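Local coordinates for protein halohydrin dehalogenase (PDB 4IY1) that probably catalyses the reversible ring closure of vicinal halohydrins to epoxides with release of halide, as a highly engineered, chloride-bound variant of a short-chain dehydrogenase/reductase-like dehalogenase, at residues B[99-104]-B[146-151]. The protein carries 37 engineered substitutions. Residues are numbered along the deposited sequence; the frame is centred on the assembly and turned at random.
Engineered in segment 99-104: Asp-99 (natural residue Gly), Met-100 (natural residue Ala). Engineered in segment 146-151: Ala-146 (natural residue Thr).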
loop_
_atom_site.group_PDB
_atom_site.type_symbol
_atom_site.label_atom_id
_atom_site.label_comp_id
_atom_site.label_asym_id
_atom_site.label_seq_id
_atom_site.Cartn_x
_atom_site.Cartn_y
_atom_site.Cartn_z
ATOM N N ASP B 99 25.542 9.379 -0.128
ATOM C CA ASP B 99 25.304 10.545 0.728
ATOM C C ASP B 99 23.811 10.753 1.032
ATOM O O ASP B 99 23.452 11.169 2.131
ATOM C CB ASP B 99 25.876 11.830 0.102
ATOM C CG ASP B 99 27.394 11.807 -0.036
ATOM O OD1 ASP B 99 28.072 11.005 0.649
ATOM O OD2 ASP B 99 27.909 12.569 -0.885
ATOM N N MET B 100 22.965 10.599 0.020
ATOM C CA MET B 100 21.504 10.632 0.213
ATOM C C MET B 100 21.073 9.598 1.276
ATOM O O MET B 100 20.475 9.942 2.296
ATOM C CB MET B 100 20.797 10.381 -1.132
ATOM C CG MET B 100 19.291 10.671 -1.180
ATOM S SD MET B 100 18.892 12.401 -0.935
ATOM C CE MET B 100 19.058 12.972 -2.634
ATOM N N VAL B 101 21.471 8.349 1.091
ATOM C CA VAL B 101 21.098 7.301 2.047
ATOM C C VAL B 101 21.708 7.615 3.441
ATOM O O VAL B 101 21.038 7.539 4.479
ATOM C CB VAL B 101 21.521 5.920 1.509
ATOM C CG1 VAL B 101 21.327 4.849 2.568
ATOM C CG2 VAL B 101 20.709 5.576 0.254
ATOM N N GLU B 102 22.948 8.083 3.445
ATOM C CA GLU B 102 23.556 8.516 4.686
ATOM C C GLU B 102 22.672 9.523 5.427
ATOM O O GLU B 102 22.322 9.305 6.594
ATOM C CB GLU B 102 24.982 9.044 4.454
ATOM C CG GLU B 102 25.758 9.217 5.759
ATOM C CD GLU B 102 26.053 7.880 6.445
ATOM O OE1 GLU B 102 26.203 6.857 5.738
ATOM O OE2 GLU B 102 26.132 7.839 7.693
ATOM N N ALA B 103 22.232 10.587 4.738
ATOM C CA ALA B 103 21.437 11.660 5.407
ATOM C C ALA B 103 20.021 11.203 5.790
ATOM O O ALA B 103 19.508 11.581 6.847
ATOM C CB ALA B 103 21.381 12.941 4.537
ATOM N N LEU B 104 19.364 10.423 4.922
ATOM C CA LEU B 104 17.915 10.209 5.094
ATOM C C LEU B 104 17.585 8.886 5.770
ATOM O O LEU B 104 16.491 8.711 6.291
ATOM C CB LEU B 104 17.177 10.297 3.752
ATOM C CG LEU B 104 17.295 11.678 3.078
ATOM C CD1 LEU B 104 16.456 11.739 1.811
ATOM C CD2 LEU B 104 16.892 12.786 4.066
ATOM N N ALA B 146 13.463 9.531 -3.305
ATOM C CA ALA B 146 12.204 8.821 -3.045
ATOM C C ALA B 146 12.576 7.534 -2.328
ATOM O O ALA B 146 11.886 7.099 -1.404
ATOM C CB ALA B 146 11.489 8.509 -4.364
ATOM N N SER B 147 13.629 6.884 -2.818
ATOM C CA SER B 147 13.977 5.550 -2.345
ATOM C C SER B 147 14.584 5.533 -0.948
ATOM O O SER B 147 14.193 4.722 -0.119
ATOM C CB SER B 147 14.837 4.805 -3.370
ATOM O OG SER B 147 16.190 5.100 -3.209
ATOM N N ALA B 148 15.432 6.507 -0.639
ATOM C CA ALA B 148 15.934 6.665 0.734
ATOM C C ALA B 148 14.865 7.011 1.742
ATOM O O ALA B 148 14.851 6.488 2.887
ATOM C CB ALA B 148 17.078 7.684 0.786
ATOM N N ARG B 149 13.889 7.811 1.318
ATOM C CA ARG B 149 12.798 8.114 2.223
ATOM C C ARG B 149 11.940 6.860 2.468
ATOM O O ARG B 149 11.323 6.734 3.516
ATOM C CB ARG B 149 11.918 9.277 1.685
ATOM C CG ARG B 149 12.619 10.633 1.638
ATOM C CD ARG B 149 12.847 11.195 3.056
ATOM N NE ARG B 149 13.180 12.614 3.049
ATOM C CZ ARG B 149 13.374 13.351 4.142
ATOM N NH1 ARG B 149 13.489 12.763 5.321
ATOM N NH2 ARG B 149 13.520 14.681 4.046
ATOM N N ALA B 150 11.758 6.046 1.435
ATOM C CA ALA B 150 10.947 4.806 1.559
ATOM C C ALA B 150 11.683 3.816 2.493
ATOM O O ALA B 150 11.069 3.165 3.355
ATOM C CB ALA B 150 10.766 4.168 0.183
ATOM N N GLY B 151 13.005 3.819 2.389
ATOM C CA GLY B 151 13.876 3.107 3.342
ATOM C C GLY B 151 13.591 3.501 4.779
ATOM O O GLY B 151 13.391 2.647 5.647
HETATM O O HOH W 1 14.072 10.023 6.272
#
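Ala-148 directs its methyl at helix 99-104, where CB lies 4.0 Å from Leu-104 CB and 4.2 Å from Val-101 CG2, with CG of the engineered Met-100 beside it. A single methyl suits this place, because the backbones come close: the CA atoms of Val-101 and Ala-148 are 5.4 Å apart. One turn later on helix 99-104, Leu-104 carries the packing over to Arg-149. With CG beside the backbone N (chi1 -67°) and a bend at chi2, Arg-149 swings its chain back toward this leucine. Leu-104 CD1 lies against the aliphatic part and NE, 3.6 Å from NE, while CD2 sits over the centre of one guanidinium face, 3.6 Å from CZ. The leucine thus covers one face of the flat group, while its N-H groups reach polar partners. A water accepts from Arg-149 NH1 at 3.0 Å and donates to Leu-104 O at 2.8 Å, while Arg-149 NH2 bonds to Asp-80 O and Tyr-145 OH. A leucine in place of Arg-149 would probably leave Asp-80 O and the water without the N-H donors that hold them. The grouping of Ser-132, Tyr-145 and Arg-149 is consistent with the Ser-Tyr-Arg set of halohydrin dehalogenases. Both helices also pack on a second subunit, Val-101 against its Val-101 and Ala-150 against its Ala-154. The helix segments run roughly parallel, at 34°, as expected of successive helices in a Rossmann-like fold: helix 94-122 links the adjacent parallel strands 75-79 and 126-130, and helix 143-163 leads on to strand 170-175.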